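Local atomic coordinates of putative fructosamine-3-kinase (Thermobifida fusca YX, PDB entry 3F7W), a protein that is probably a small-molecule kinase of the fructosamine kinase family, although its own substrate has not been established. Residues A[145-157]-A[257-269]. Residues are numbered along the deposited sequence; the frame is centred on the assembly and turned at random. Where two conformers were deposited one is given.
Sequences YAEQRILPYLRRA and LHQLHPLLVHVCL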
ATOM      1  N   TYR A 145     -10.910   4.410  10.733  1.00 24.78           N
ATOM      2  CA  TYR A 145     -10.302   5.377   9.835  1.00 24.92           C
ATOM      3  C   TYR A 145      -9.905   6.646  10.598  1.00 26.18           C
ATOM      4  O   TYR A 145      -8.762   7.087  10.524  1.00 25.33           O
ATOM      5  CB  TYR A 145     -11.272   5.714   8.718  1.00 26.28           C
ATOM      6  CG  TYR A 145     -10.661   6.468   7.561  1.00 27.20           C
ATOM      7  CD1 TYR A 145      -9.622   5.917   6.826  1.00 24.48           C
ATOM      8  CD2 TYR A 145     -11.150   7.712   7.171  1.00 27.10           C
ATOM      9  CE1 TYR A 145      -9.076   6.595   5.721  1.00 24.69           C
ATOM     10  CE2 TYR A 145     -10.617   8.388   6.075  1.00 24.45           C
ATOM     11  CZ  TYR A 145      -9.569   7.828   5.356  1.00 25.93           C
ATOM     12  OH  TYR A 145      -9.018   8.486   4.275  1.00 25.54           O
ATOM     13  N   ALA A 146     -10.845   7.195  11.368  1.00 26.34           N
ATOM     14  CA  ALA A 146     -10.592   8.408  12.149  1.00 25.02           C
ATOM     15  C   ALA A 146      -9.410   8.215  13.101  1.00 25.70           C
ATOM     16  O   ALA A 146      -8.441   8.974  13.056  1.00 28.22           O
ATOM     17  CB  ALA A 146     -11.843   8.852  12.902  1.00 25.90           C
ATOM     18  N   GLU A 147      -9.458   7.169  13.913  1.00 24.74           N
ATOM     19  CA  GLU A 147      -8.547   7.022  15.050  1.00 25.31           C
ATOM     20  C   GLU A 147      -7.190   6.421  14.666  1.00 26.16           C
ATOM     21  O   GLU A 147      -6.165   6.746  15.284  1.00 25.76           O
ATOM     22  CB  GLU A 147      -9.185   6.149  16.119  1.00 26.80           C
ATOM     23  CG  GLU A 147     -10.496   6.709  16.670  1.00 26.78           C
ATOM     24  CD  GLU A 147     -11.266   5.708  17.498  1.00 28.82           C
ATOM     25  OE1 GLU A 147     -10.642   4.832  18.097  1.00 31.68           O
ATOM     26  OE2 GLU A 147     -12.503   5.816  17.597  1.00 36.47           O
ATOM     27  N   GLN A 148      -7.199   5.561  13.655  1.00 24.47           N
ATOM     28  CA  GLN A 148      -5.992   4.825  13.220  1.00 27.22           C
ATOM     29  C   GLN A 148      -5.421   5.206  11.847  1.00 27.24           C
ATOM     30  O   GLN A 148      -4.267   4.863  11.550  1.00 27.24           O
ATOM     31  CB  GLN A 148      -6.267   3.309  13.288  1.00 26.92           C
ATOM     32  CG  GLN A 148      -6.530   2.902  14.742  1.00 24.74           C
ATOM     33  CD  GLN A 148      -6.937   1.451  14.956  1.00 30.41           C
ATOM     34  OE1 GLN A 148      -7.712   1.195  15.869  1.00 31.29           O
ATOM     35  NE2 GLN A 148      -6.395   0.495  14.153  1.00 23.32           N
ATOM     36  N   ARG A 149      -6.204   5.894  11.009  1.00 27.32           N
ATOM     37  CA  ARG A 149      -5.735   6.291   9.683  1.00 24.41           C
ATOM     38  C   ARG A 149      -5.633   7.806   9.454  1.00 25.77           C
ATOM     39  O   ARG A 149      -4.888   8.243   8.564  1.00 26.31           O
ATOM     40  CB  ARG A 149      -6.569   5.614   8.585  1.00 23.37           C
ATOM     41  CG  ARG A 149      -6.409   4.049   8.529  1.00 25.46           C
ATOM     42  CD  ARG A 149      -5.017   3.651   8.066  1.00 25.94           C
ATOM     43  NE  ARG A 149      -4.763   2.225   8.100  1.00 26.92           N
ATOM     44  CZ  ARG A 149      -4.367   1.545   9.179  1.00 27.55           C
ATOM     45  NH1 ARG A 149      -4.211   2.151  10.352  1.00 27.49           N
ATOM     46  NH2 ARG A 149      -4.129   0.244   9.088  1.00 28.08           N
ATOM     47  N   ILE A 150      -6.358   8.600  10.251  1.00 26.03           N
ATOM     48  CA  ILE A 150      -6.372  10.057  10.080  1.00 24.69           C
ATOM     49  C   ILE A 150      -5.681  10.774  11.234  1.00 25.99           C
ATOM     50  O   ILE A 150      -4.701  11.494  11.012  1.00 27.08           O
ATOM     51  CB  ILE A 150      -7.813  10.615   9.894  1.00 25.57           C
ATOM     52  CG1 ILE A 150      -8.475  10.010   8.645  1.00 26.38           C
ATOM     53  CG2 ILE A 150      -7.784  12.182   9.783  1.00 26.69           C
ATOM     54  CD1 ILE A 150      -7.725  10.289   7.342  1.00 25.51           C
ATOM     55  N   LEU A 151      -6.196  10.601  12.449  1.00 26.93           N
ATOM     56  CA  LEU A 151      -5.764  11.447  13.569  1.00 25.48           C
ATOM     57  C   LEU A 151      -4.248  11.373  13.840  1.00 25.76           C
ATOM     58  O   LEU A 151      -3.606  12.407  14.050  1.00 24.96           O
ATOM     59  CB  LEU A 151      -6.578  11.151  14.838  1.00 25.25           C
ATOM     60  CG  LEU A 151      -7.998  11.734  14.860  1.00 25.43           C
ATOM     61  CD1 LEU A 151      -8.854  11.258  16.072  1.00 25.19           C
ATOM     62  CD2 LEU A 151      -7.932  13.257  14.848  1.00 27.66           C
ATOM     63  N   PRO A 152      -3.671  10.165  13.860  1.00 26.01           N
ATOM     64  CA  PRO A 152      -2.236  10.109  14.157  1.00 26.49           C
ATOM     65  C   PRO A 152      -1.354  10.954  13.209  1.00 27.10           C
ATOM     66  O   PRO A 152      -0.438  11.641  13.679  1.00 28.01           O
ATOM     67  CB  PRO A 152      -1.921   8.599  14.118  1.00 26.98           C
ATOM     68  CG  PRO A 152      -3.214   7.935  14.358  1.00 29.60           C
ATOM     69  CD  PRO A 152      -4.249   8.822  13.703  1.00 27.51           C
ATOM     70  N   TYR A 153      -1.666  10.958  11.912  1.00 25.25           N
ATOM     71  CA  TYR A 153      -0.864  11.683  10.911  1.00 25.36           C
ATOM     72  C   TYR A 153      -1.218  13.171  10.917  1.00 23.67           C
ATOM     73  O   TYR A 153      -0.368  14.009  10.673  1.00 26.41           O
ATOM     74  CB  TYR A 153      -1.072  11.071   9.507  1.00 24.42           C
ATOM     75  CG  TYR A 153      -0.815   9.583   9.576  1.00 23.69           C
ATOM     76  CD1 TYR A 153       0.483   9.110   9.764  1.00 28.73           C
ATOM     77  CD2 TYR A 153      -1.853   8.665   9.580  1.00 26.11           C
ATOM     78  CE1 TYR A 153       0.744   7.749   9.901  1.00 26.88           C
ATOM     79  CE2 TYR A 153      -1.605   7.281   9.711  1.00 26.53           C
ATOM     80  CZ  TYR A 153      -0.294   6.849   9.889  1.00 30.06           C
ATOM     81  OH  TYR A 153       0.005   5.525  10.064  1.00 30.10           O
ATOM     82  N   LEU A 154      -2.480  13.480  11.179  1.00 25.25           N
ATOM     83  CA  LEU A 154      -2.905  14.878  11.362  1.00 26.38           C
ATOM     84  C   LEU A 154      -2.143  15.553  12.515  1.00 27.61           C
ATOM     85  O   LEU A 154      -1.600  16.659  12.358  1.00 25.51           O
ATOM     86  CB  LEU A 154      -4.414  14.951  11.594  1.00 26.16           C
ATOM     87  CG  LEU A 154      -5.044  16.350  11.724  1.00 25.59           C
ATOM     88  CD1 LEU A 154      -4.912  17.088  10.369  1.00 24.94           C
ATOM     89  CD2 LEU A 154      -6.525  16.212  12.131  1.00 24.79           C
ATOM     90  N   ARG A 155      -2.091  14.880  13.664  0.50 28.39           N
ATOM     91  CA  ARG A 155      -1.381  15.405  14.825  0.50 29.06           C
ATOM     92  C   ARG A 155       0.112  15.525  14.555  0.50 28.21           C
ATOM     93  O   ARG A 155       0.736  16.514  14.929  0.50 28.16           O
ATOM     94  CB  ARG A 155      -1.611  14.537  16.070  0.50 28.98           C
ATOM     95  CG  ARG A 155      -3.079  14.362  16.474  0.50 31.90           C
ATOM     96  CD  ARG A 155      -3.713  15.645  16.980  0.50 33.90           C
ATOM     97  NE  ARG A 155      -5.147  15.457  17.218  0.50 32.76           N
ATOM     98  CZ  ARG A 155      -6.124  16.210  16.721  0.50 31.46           C
ATOM     99  NH1 ARG A 155      -5.868  17.259  15.956  0.50 31.03           N
ATOM    100  NH2 ARG A 155      -7.385  15.917  17.025  0.50 37.49           N
ATOM    101  N   ARG A 156       0.681  14.528  13.888  1.00 27.81           N
ATOM    102  CA  ARG A 156       2.103  14.555  13.576  1.00 27.33           C
ATOM    103  C   ARG A 156       2.450  15.736  12.656  1.00 26.20           C
ATOM    104  O   ARG A 156       3.410  16.454  12.909  1.00 25.78           O
ATOM    105  CB  ARG A 156       2.534  13.241  12.928  1.00 28.64           C
ATOM    106  CG  ARG A 156       4.010  13.156  12.745  1.00 29.46           C
ATOM    107  CD  ARG A 156       4.409  11.885  12.043  1.00 35.37           C
ATOM    108  NE  ARG A 156       5.837  11.930  11.796  1.00 39.15           N
ATOM    109  CZ  ARG A 156       6.767  11.594  12.687  1.00 45.10           C
ATOM    110  NH1 ARG A 156       6.429  11.177  13.899  1.00 42.28           N
ATOM    111  NH2 ARG A 156       8.051  11.684  12.359  1.00 38.30           N
ATOM    112  N   ALA A 157       1.667  15.927  11.597  1.00 25.96           N
ATOM    113  CA  ALA A 157       1.901  17.007  10.644  1.00 27.35           C
ATOM    114  C   ALA A 157       1.715  18.382  11.323  1.00 27.51           C
ATOM    115  O   ALA A 157       2.482  19.327  11.090  1.00 29.30           O
ATOM    116  CB  ALA A 157       0.992  16.855   9.402  1.00 27.33           C
ATOM    117  N   LEU A 257     -12.678  11.419   0.372  1.00 24.97           N
ATOM    118  CA  LEU A 257     -12.688  10.923   1.750  1.00 26.65           C
ATOM    119  C   LEU A 257     -11.586   9.912   1.933  1.00 25.30           C
ATOM    120  O   LEU A 257     -10.800   9.991   2.880  1.00 26.16           O
ATOM    121  CB  LEU A 257     -14.044  10.293   2.091  1.00 27.01           C
ATOM    122  CG  LEU A 257     -14.184   9.624   3.464  1.00 29.96           C
ATOM    123  CD1 LEU A 257     -14.042  10.629   4.578  1.00 30.64           C
ATOM    124  CD2 LEU A 257     -15.524   8.869   3.542  1.00 24.15           C
ATOM    125  N   HIS A 258     -11.522   8.969   0.997  1.00 27.02           N
ATOM    126  CA  HIS A 258     -10.537   7.887   1.050  1.00 26.90           C
ATOM    127  C   HIS A 258      -9.102   8.279   0.718  1.00 26.92           C
ATOM    128  O   HIS A 258      -8.188   7.479   0.939  1.00 27.44           O
ATOM    129  CB  HIS A 258     -10.971   6.735   0.155  1.00 24.10           C
ATOM    130  CG  HIS A 258     -12.159   6.002   0.683  1.00 26.00           C
ATOM    131  ND1 HIS A 258     -12.084   5.165   1.772  1.00 25.30           N
ATOM    132  CD2 HIS A 258     -13.456   6.000   0.293  1.00 27.79           C
ATOM    133  CE1 HIS A 258     -13.280   4.676   2.031  1.00 29.15           C
ATOM    134  NE2 HIS A 258     -14.133   5.169   1.151  1.00 26.60           N
ATOM    135  N   GLN A 259      -8.925   9.486   0.178  1.00 24.74           N
ATOM    136  CA  GLN A 259      -7.625  10.034  -0.130  1.00 24.73           C
ATOM    137  C   GLN A 259      -7.018  10.824   1.030  1.00 25.41           C
ATOM    138  O   GLN A 259      -5.847  11.201   0.979  1.00 25.69           O
ATOM    139  CB  GLN A 259      -7.722  10.928  -1.379  1.00 24.53           C
ATOM    140  CG  GLN A 259      -8.004  10.126  -2.650  1.00 22.82           C
ATOM    141  CD  GLN A 259      -8.216  10.951  -3.905  1.00 23.56           C
ATOM    142  OE1 GLN A 259      -8.576  12.129  -3.838  1.00 24.76           O
ATOM    143  NE2 GLN A 259      -8.055  10.313  -5.068  1.00 22.32           N
ATOM    144  N   LEU A 260      -7.790  11.060   2.081  1.00 25.02           N
ATOM    145  CA  LEU A 260      -7.293  11.860   3.198  1.00 25.62           C
ATOM    146  C   LEU A 260      -6.144  11.180   3.936  1.00 24.95           C
ATOM    147  O   LEU A 260      -5.151  11.830   4.267  1.00 26.37           O
ATOM    148  CB  LEU A 260      -8.431  12.237   4.154  1.00 25.16           C
ATOM    149  CG  LEU A 260      -9.494  13.170   3.546  1.00 26.65           C
ATOM    150  CD1 LEU A 260     -10.618  13.429   4.564  1.00 26.35           C
ATOM    151  CD2 LEU A 260      -8.906  14.490   3.039  1.00 24.37           C
ATOM    152  N   HIS A 261      -6.252   9.868   4.148  1.00 26.27           N
ATOM    153  CA  HIS A 261      -5.190   9.132   4.841  1.00 26.84           C
ATOM    154  C   HIS A 261      -3.858   9.253   4.078  1.00 23.84           C
ATOM    155  O   HIS A 261      -2.879   9.721   4.648  1.00 25.01           O
ATOM    156  CB  HIS A 261      -5.575   7.653   5.057  1.00 27.33           C
ATOM    157  CG  HIS A 261      -4.409   6.780   5.383  1.00 26.62           C
ATOM    158  ND1 HIS A 261      -3.694   6.905   6.565  1.00 26.53           N
ATOM    159  CD2 HIS A 261      -3.813   5.787   4.678  1.00 29.24           C
ATOM    160  CE1 HIS A 261      -2.706   6.020   6.564  1.00 29.83           C
ATOM    161  NE2 HIS A 261      -2.754   5.336   5.430  1.00 27.33           N
ATOM    162  N   PRO A 262      -3.807   8.820   2.789  1.00 27.94           N
ATOM    163  CA  PRO A 262      -2.522   8.934   2.080  1.00 26.00           C
ATOM    164  C   PRO A 262      -2.018  10.338   2.004  1.00 26.02           C
ATOM    165  O   PRO A 262      -0.806  10.541   2.079  1.00 25.87           O
ATOM    166  CB  PRO A 262      -2.830   8.399   0.670  1.00 26.99           C
ATOM    167  CG  PRO A 262      -4.294   8.393   0.553  1.00 26.48           C
ATOM    168  CD  PRO A 262      -4.814   8.169   1.946  1.00 25.83           C
ATOM    169  N   LEU A 263      -2.912  11.323   1.847  1.00 24.91           N
ATOM    170  CA  LEU A 263      -2.441  12.701   1.762  1.00 25.30           C
ATOM    171  C   LEU A 263      -1.788  13.216   3.058  1.00 26.17           C
ATOM    172  O   LEU A 263      -0.774  13.952   3.013  1.00 24.33           O
ATOM    173  CB  LEU A 263      -3.553  13.657   1.283  1.00 26.29           C
ATOM    174  CG  LEU A 263      -3.834  13.516  -0.227  1.00 25.29           C
ATOM    175  CD1 LEU A 263      -5.162  14.221  -0.586  1.00 26.21           C
ATOM    176  CD2 LEU A 263      -2.624  14.026  -1.118  1.00 27.76           C
ATOM    177  N   LEU A 264      -2.360  12.846   4.198  1.00 23.48           N
ATOM    178  CA  LEU A 264      -1.753  13.162   5.488  1.00 25.24           C
ATOM    179  C   LEU A 264      -0.396  12.474   5.701  1.00 25.16           C
ATOM    180  O   LEU A 264       0.537  13.079   6.243  1.00 25.32           O
ATOM    181  CB  LEU A 264      -2.706  12.816   6.628  1.00 23.40           C
ATOM    182  CG  LEU A 264      -3.884  13.787   6.760  1.00 24.05           C
ATOM    183  CD1 LEU A 264      -4.985  13.132   7.609  1.00 28.42           C
ATOM    184  CD2 LEU A 264      -3.448  15.151   7.373  1.00 27.78           C
ATOM    185  N   VAL A 265      -0.288  11.230   5.259  1.00 25.07           N
ATOM    186  CA  VAL A 265       1.000  10.543   5.291  1.00 26.58           C
ATOM    187  C   VAL A 265       2.021  11.288   4.433  1.00 25.36           C
ATOM    188  O   VAL A 265       3.157  11.462   4.850  1.00 28.17           O
ATOM    189  CB  VAL A 265       0.863   9.064   4.862  1.00 27.33           C
ATOM    190  CG1 VAL A 265       2.258   8.391   4.720  1.00 28.55           C
ATOM    191  CG2 VAL A 265       0.019   8.327   5.892  1.00 29.18           C
ATOM    192  N   HIS A 266       1.611  11.763   3.260  1.00 24.70           N
ATOM    193  CA  HIS A 266       2.548  12.458   2.360  1.00 25.60           C
ATOM    194  C   HIS A 266       3.036  13.774   2.981  1.00 24.14           C
ATOM    195  O   HIS A 266       4.228  14.116   2.910  1.00 26.41           O
ATOM    196  CB  HIS A 266       1.936  12.666   0.980  1.00 29.27           C
ATOM    197  CG  HIS A 266       1.494  11.391   0.341  1.00 38.87           C
ATOM    198  ND1 HIS A 266       2.139  10.187   0.567  1.00 48.67           N
ATOM    199  CD2 HIS A 266       0.462  11.117  -0.493  1.00 42.66           C
ATOM    200  CE1 HIS A 266       1.503   9.226  -0.079  1.00 38.36           C
ATOM    201  NE2 HIS A 266       0.498   9.764  -0.749  1.00 49.49           N
ATOM    202  N   VAL A 267       2.117  14.494   3.612  1.00 23.48           N
ATOM    203  CA  VAL A 267       2.467  15.746   4.268  1.00 23.27           C
ATOM    204  C   VAL A 267       3.443  15.427   5.403  1.00 23.32           C
ATOM    205  O   VAL A 267       4.452  16.115   5.576  1.00 27.74           O
ATOM    206  CB  VAL A 267       1.234  16.518   4.757  1.00 25.60           C
ATOM    207  CG1 VAL A 267       1.671  17.744   5.621  1.00 24.33           C
ATOM    208  CG2 VAL A 267       0.448  17.030   3.558  1.00 21.47           C
ATOM    209  N   CYS A 268       3.195  14.334   6.121  1.00 26.13           N
ATOM    210  CA  CYS A 268       4.142  13.907   7.171  1.00 26.80           C
ATOM    211  C   CYS A 268       5.530  13.594   6.658  1.00 26.82           C
ATOM    212  O   CYS A 268       6.505  14.053   7.224  1.00 29.03           O
ATOM    213  CB  CYS A 268       3.615  12.704   7.938  1.00 27.14           C
ATOM    214  SG  CYS A 268       2.279  13.134   9.077  1.00 27.52           S
ATOM    215  N   LEU A 269       5.597  12.801   5.593  1.00 25.95           N
ATOM    216  CA  LEU A 269       6.846  12.282   5.060  1.00 28.30           C
ATOM    217  C   LEU A 269       7.591  13.253   4.172  1.00 32.40           C
ATOM    218  O   LEU A 269       8.825  13.257   4.184  1.00 32.81           O
ATOM    219  CB  LEU A 269       6.598  10.987   4.282  1.00 27.22           C
ATOM    220  CG  LEU A 269       6.255   9.746   5.079  1.00 32.29           C
ATOM    221  CD1 LEU A 269       5.983   8.600   4.089  1.00 31.76           C
ATOM    222  CD2 LEU A 269       7.363   9.412   6.080  1.00 35.36           C
TER
HETATM  223  O   HOH W   1       7.049  12.218   9.250  1.00 38.90           O
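Helices 145-157 and 257-269 run nearly parallel, their axes 8.8 Å apart at closest approach and crossing at 26°, with the backbone of Ile150 level with His261, Tyr153 with Leu264 and Ala157 with Cys268. At one end Tyr145 reaches across as a knob among Leu257, His258, Leu260 and His261. The Tyr145 OH both gives and takes: it donates in the carbonyl plane to a lone pair of Leu257 O (2.7 Å) and accepts from His261 N (3.1 Å), an amide left without a bond to its own preceding turn, where Pro262 follows and the helix kinks. A phenylalanine here would probably leave that N-H without its acceptor and Leu257 O with one donor fewer. With CG anti to the backbone N (chi1 163°), the His261 ring packs among Tyr145, Arg149, Ile150 and Tyr153, and its ND1 donates to a lone pair of Arg149 O (2.7 Å). Arg149 CD lies over a face of this imidazole, while the Arg149 guanidinium bonds to the backbone O of Asp134. Farther along, Val265 CG2 sits over the centre of the Tyr153 ring, 3.9 Å from its centroid; Leu264 CD1 meets Ile150 CG2, and Cys268 SG packs against Ala157 CB. Beyond them, a water bridges Arg156 NE and Cys268 O, its bond to the carbonyl weak. Knobs-into-holes packing thus joins two helices distant in sequence within the mainly helical C-terminal lobe of a protein-kinase-like fold.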